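Local coordinates for protein gigastasin (Haementeria ghilianii, PDB 5UBM) that probably inhibits serine proteases, acting as a small disulfide-rich leech inhibitor of the antistasin type, at residues K19-Q24 and W32-N37; R46-G51 and R67-K72. All coordinates share one frame; numbering follows the deposited sequence.

Interaction 1 of 2, residues K19-Q24 and W32-N37; sequences KLPKCQ and WDLKCN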
loop_
_atom_site.group_PDB
_atom_site.type_symbol
_atom_site.label_atom_id
_atom_site.label_comp_id
_atom_site.label_asym_id
_atom_site.label_seq_id
_atom_site.Cartn_x
_atom_site.Cartn_y
_atom_site.Cartn_z
ATOM N N LYS C 19 7.043 46.841 1.132
ATOM C CA LYS C 19 6.504 47.055 2.474
ATOM C C LYS C 19 5.682 45.858 2.946
ATOM O O LYS C 19 5.054 45.168 2.143
ATOM C CB LYS C 19 5.662 48.322 2.508
ATOM N N LEU C 20 5.690 45.620 4.254
ATOM C CA LEU C 20 4.967 44.494 4.833
ATOM C C LEU C 20 3.458 44.647 4.669
ATOM O O LEU C 20 2.926 45.752 4.787
ATOM C CB LEU C 20 5.319 44.340 6.314
ATOM C CG LEU C 20 6.739 43.859 6.608
ATOM C CD1 LEU C 20 7.033 43.910 8.098
ATOM C CD2 LEU C 20 6.938 42.454 6.065
ATOM N N PRO C 21 2.764 43.531 4.388
ATOM C CA PRO C 21 1.308 43.518 4.219
ATOM C C PRO C 21 0.572 43.253 5.529
ATOM O O PRO C 21 1.120 42.596 6.414
ATOM C CB PRO C 21 1.079 42.367 3.226
ATOM C CG PRO C 21 2.438 41.666 3.067
ATOM C CD PRO C 21 3.340 42.202 4.130
ATOM N N LYS C 22 -0.650 43.761 5.651
ATOM C CA LYS C 22 -1.475 43.477 6.819
ATOM C C LYS C 22 -1.890 42.008 6.814
ATOM O O LYS C 22 -2.163 41.439 5.759
ATOM C CB LYS C 22 -2.694 44.380 6.848
ATOM N N CYS C 23 -1.932 41.395 7.990
ATOM C CA CYS C 23 -2.225 39.969 8.076
ATOM C C CYS C 23 -3.442 39.672 8.949
ATOM O O CYS C 23 -3.500 40.080 10.105
ATOM C CB CYS C 23 -1.006 39.209 8.610
ATOM S SG CYS C 23 -0.408 39.757 10.231
ATOM N N GLN C 24 -4.417 38.966 8.389
ATOM C CA GLN C 24 -5.524 38.460 9.191
ATOM C C GLN C 24 -5.147 37.084 9.732
ATOM O O GLN C 24 -5.368 36.780 10.903
ATOM C CB GLN C 24 -6.806 38.395 8.372
ATOM N N TRP C 32 6.403 31.789 4.380
ATOM C CA TRP C 32 6.680 31.131 5.653
ATOM C C TRP C 32 7.830 31.812 6.387
ATOM O O TRP C 32 8.154 31.455 7.519
ATOM C CB TRP C 32 6.989 29.646 5.444
ATOM C CG TRP C 32 5.802 28.858 4.984
ATOM C CD1 TRP C 32 5.623 28.285 3.757
ATOM C CD2 TRP C 32 4.617 28.580 5.735
ATOM N NE1 TRP C 32 4.400 27.661 3.703
ATOM C CE2 TRP C 32 3.764 27.825 4.905
ATOM C CE3 TRP C 32 4.194 28.890 7.030
ATOM C CZ2 TRP C 32 2.513 27.375 5.329
ATOM C CZ3 TRP C 32 2.952 28.444 7.449
ATOM C CH2 TRP C 32 2.128 27.691 6.603
ATOM N N ASP C 33 8.438 32.799 5.737
ATOM C CA ASP C 33 9.466 33.616 6.371
ATOM C C ASP C 33 8.840 34.715 7.225
ATOM O O ASP C 33 9.549 35.529 7.809
ATOM C CB ASP C 33 10.385 34.234 5.318
ATOM C CG ASP C 33 11.097 33.190 4.485
ATOM O OD1 ASP C 33 11.483 32.144 5.050
ATOM O OD2 ASP C 33 11.267 33.418 3.268
ATOM N N LEU C 34 7.509 34.732 7.288
ATOM C CA LEU C 34 6.774 35.765 8.011
ATOM C C LEU C 34 5.833 35.169 9.061
ATOM O O LEU C 34 5.476 33.993 8.991
ATOM C CB LEU C 34 5.979 36.639 7.030
ATOM C CG LEU C 34 6.711 37.720 6.223
ATOM C CD1 LEU C 34 7.592 37.130 5.134
ATOM C CD2 LEU C 34 5.718 38.699 5.616
ATOM N N LYS C 35 5.431 35.988 10.030
ATOM C CA LYS C 35 4.522 35.553 11.089
ATOM C C LYS C 35 3.623 36.700 11.538
ATOM O O LYS C 35 4.093 37.817 11.731
ATOM C CB LYS C 35 5.306 35.002 12.268
ATOM N N CYS C 36 2.335 36.423 11.718
ATOM C CA CYS C 36 1.372 37.477 12.033
ATOM C C CYS C 36 1.246 37.735 13.538
ATOM O O CYS C 36 1.589 36.879 14.353
ATOM C CB CYS C 36 0.003 37.128 11.450
ATOM S SG CYS C 36 -1.201 38.460 11.579
ATOM N N ASN C 37 0.747 38.918 13.897
ATOM C CA ASN C 37 0.614 39.313 15.299
ATOM C C ASN C 37 -0.629 40.163 15.571
ATOM O O ASN C 37 -1.559 40.199 14.763
ATOM C CB ASN C 37 1.861 40.075 15.752
ATOM C CG ASN C 37 2.108 41.326 14.931
ATOM O OD1 ASN C 37 1.807 41.369 13.736
ATOM N ND2 ASN C 37 2.658 42.355 15.568
#
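Cys23 and Cys36 join the two segments covalently, and from this bond the contact thins out towards the N-terminal end of 19-24. The disulfide is the tight part: SG of Cys23 lies 2.0 Å from SG of Cys36, with a dihedral of 83° across the bond. The two half-cystines reach it differently. SG of Cys23 sits between the backbone N and the carbonyl carbon (chi1 58°), whereas that of Cys36 swings anti to its own backbone N (chi1 -172°). CB of Cys23 and CB of Cys36 lie 3.7 Å apart, as the bridge geometry requires. The looser end is purely apolar. Methyl CD2 of buried Leu34 touches CD2 of Leu20 at 4.0 Å, the two leucine side chains crossing at a slant, and CD of Pro21 only grazes the same Leu34 methyl, CD2, at 4.5 Å. Leu20 is exposed to solvent, and the segments share no hydrogen bond, so the sulfur bridge carries most of the union. Tyr64 packs on both Leu20 and Pro21, while Cys29 of helix 26-29 touches Cys23 and Leu34. Within the fold, the short, weakly bonded strand 34-35 pairs antiparallel with strand 44-45, Lys35 bonding to Glu44 through the backbone.

Interaction 2 of 2, residues R46-G51 and R67-K72; sequences RNQVCG and RKCLCK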
loop_
_atom_site.group_PDB
_atom_site.type_symbol
_atom_site.label_atom_id
_atom_site.label_comp_id
_atom_site.label_asym_id
_atom_site.label_seq_id
_atom_site.Cartn_x
_atom_site.Cartn_y
_atom_site.Cartn_z
ATOM N N ARG C 46 9.529 36.806 10.246
ATOM C CA ARG C 46 9.910 35.669 11.064
ATOM C C ARG C 46 11.384 35.360 10.851
ATOM O O ARG C 46 11.845 35.207 9.720
ATOM C CB ARG C 46 9.056 34.450 10.734
ATOM C CG ARG C 46 9.387 33.220 11.557
ATOM C CD ARG C 46 8.825 31.977 10.895
ATOM N NE ARG C 46 7.483 32.222 10.378
ATOM C CZ ARG C 46 6.453 31.401 10.547
ATOM N NH1 ARG C 46 6.611 30.268 11.217
ATOM N NH2 ARG C 46 5.267 31.711 10.042
ATOM N N ASN C 47 12.126 35.286 11.946
ATOM C CA ASN C 47 13.536 34.953 11.872
ATOM C C ASN C 47 13.797 33.647 12.604
ATOM O O ASN C 47 14.567 33.594 13.565
ATOM C CB ASN C 47 14.381 36.088 12.446
ATOM C CG ASN C 47 14.058 37.423 11.807
ATOM O OD1 ASN C 47 14.506 37.720 10.699
ATOM N ND2 ASN C 47 13.264 38.233 12.498
ATOM N N GLN C 48 13.128 32.597 12.135
ATOM C CA GLN C 48 13.213 31.277 12.742
ATOM C C GLN C 48 14.643 30.758 12.738
ATOM O O GLN C 48 15.453 31.146 11.896
ATOM C CB GLN C 48 12.298 30.289 12.010
ATOM C CG GLN C 48 12.740 29.930 10.587
ATOM C CD GLN C 48 12.361 30.981 9.548
ATOM O OE1 GLN C 48 12.167 32.156 9.869
ATOM N NE2 GLN C 48 12.253 30.554 8.294
ATOM N N VAL C 49 14.950 29.888 13.692
ATOM C CA VAL C 49 16.266 29.278 13.746
ATOM C C VAL C 49 16.446 28.406 12.518
ATOM O O VAL C 49 15.579 27.596 12.196
ATOM C CB VAL C 49 16.451 28.434 15.011
ATOM C CG1 VAL C 49 17.931 28.197 15.269
ATOM C CG2 VAL C 49 15.803 29.122 16.199
ATOM N N CYS C 50 17.560 28.585 11.819
ATOM C CA CYS C 50 17.817 27.794 10.623
ATOM C C CYS C 50 18.474 26.473 10.992
ATOM O O CYS C 50 19.341 26.427 11.865
ATOM C CB CYS C 50 18.682 28.577 9.636
ATOM S SG CYS C 50 17.862 30.052 8.978
ATOM N N GLY C 51 18.046 25.405 10.323
ATOM C CA GLY C 51 18.519 24.062 10.604
ATOM C C GLY C 51 20.028 23.941 10.629
ATOM O O GLY C 51 20.604 23.413 11.582
ATOM N N ARG C 67 14.997 37.696 6.734
ATOM C CA ARG C 67 16.010 36.657 6.593
ATOM C C ARG C 67 15.395 35.305 6.239
ATOM O O ARG C 67 14.563 34.774 6.978
ATOM C CB ARG C 67 16.829 36.528 7.877
ATOM C CG ARG C 67 18.080 35.684 7.713
ATOM C CD ARG C 67 18.668 35.280 9.053
ATOM N NE ARG C 67 17.816 34.320 9.747
ATOM C CZ ARG C 67 18.148 33.710 10.881
ATOM N NH1 ARG C 67 19.319 33.959 11.451
ATOM N NH2 ARG C 67 17.309 32.850 11.444
ATOM N N LYS C 68 15.808 34.755 5.101
ATOM C CA LYS C 68 15.412 33.406 4.716
ATOM C C LYS C 68 16.334 32.387 5.370
ATOM O O LYS C 68 17.381 32.743 5.915
ATOM C CB LYS C 68 15.449 33.238 3.196
ATOM C CG LYS C 68 14.554 34.188 2.432
ATOM C CD LYS C 68 14.742 34.014 0.932
ATOM C CE LYS C 68 13.920 35.026 0.153
ATOM N NZ LYS C 68 14.208 34.988 -1.306
ATOM N N CYS C 69 15.947 31.118 5.322
ATOM C CA CYS C 69 16.846 30.054 5.746
ATOM C C CYS C 69 17.468 29.420 4.508
ATOM O O CYS C 69 17.327 28.221 4.256
ATOM C CB CYS C 69 16.116 29.024 6.604
ATOM S SG CYS C 69 16.004 29.512 8.347
ATOM N N LEU C 70 18.149 30.262 3.737
ATOM C CA LEU C 70 18.798 29.866 2.498
ATOM C C LEU C 70 19.980 30.787 2.251
ATOM O O LEU C 70 19.846 32.006 2.342
ATOM C CB LEU C 70 17.822 29.927 1.323
ATOM C CG LEU C 70 18.372 29.511 -0.042
ATOM C CD1 LEU C 70 18.744 28.035 -0.046
ATOM C CD2 LEU C 70 17.368 29.821 -1.147
ATOM N N CYS C 71 21.134 30.207 1.942
ATOM C CA CYS C 71 22.366 30.987 1.814
ATOM C C CYS C 71 22.520 31.620 0.430
ATOM O O CYS C 71 21.941 31.147 -0.548
ATOM C CB CYS C 71 23.580 30.106 2.125
ATOM S SG CYS C 71 23.488 29.266 3.724
ATOM N N LYS C 72 23.300 32.695 0.360
ATOM C CA LYS C 72 23.567 33.380 -0.903
ATOM C C LYS C 72 24.285 32.470 -1.898
ATOM O O LYS C 72 25.275 31.819 -1.555
ATOM C CB LYS C 72 24.398 34.641 -0.659
ATOM C CG LYS C 72 23.647 35.760 0.039
ATOM C CD LYS C 72 24.510 37.003 0.147
ATOM C CE LYS C 72 23.728 38.180 0.702
ATOM N NZ LYS C 72 24.529 39.437 0.652
#
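Arg67 lays its guanidinium between Asn47 and Cys50, with CB of Asn47 over one face and SG of Cys50 over the opposite one. NH2 of Arg67 is 3.8 Å from this sulfur, SG of Cys50. At the rim of the group, near its plane, NH2 of Arg67 approaches the carbonyl O of Gln48 to 2.6 Å. An extended start to the Arg67 chain followed by a bend at chi3 (69°) delivers the group to this carbonyl. Closer to the backbone, OD1 of Asn47 rests 3.8 Å from CB of Arg67, its amide plane steeply turned (78°) from the guanidinium. Beside this cluster the Cys50-Cys69 disulfide links the segments with a dihedral of -90°, and CG of Gln48 lies 4.0 Å from SG of Cys69. Tyr59 of strand 59-61 forms the next shell, making a cation-pi contact with Arg67 and touching Cys50. A leucine in place of Arg67 would probably leave Tyr59 without its cationic partner and the Gln48 carbonyl without the nitrogen now beside it. Cys69 O is hydrogen-bonded to a side chain of another protein's chain. Together with the Cys45-Cys66 and Cys54-Cys71 bridges, the arrangement belongs to the small disulfide-rich antistasin-like domain, where cystines hold chain that is largely loop.

Overall arrangement
From the N terminus, interaction 1 closes first: its disulfide seals a short loop containing helix 26-29, and the Cys29-Cys43 bridge starts inside that loop and ends beyond it, so the two bridges interleave. Interaction 2 follows in series and closes a longer loop around strand 59-61; its disulfide crosses with Cys45-Cys66 and Cys54-Cys71. The centres of the two contacts are about 16 Å apart, yet Arg46 couples them. Its backbone N probably bonds to the carbonyl of Asp33 and its NH2 to that of Leu34, while Lys68 packs beside the Asp33 carboxylate. The N-terminal cystine-linked unit is thereby docked onto the antistasin-like domain.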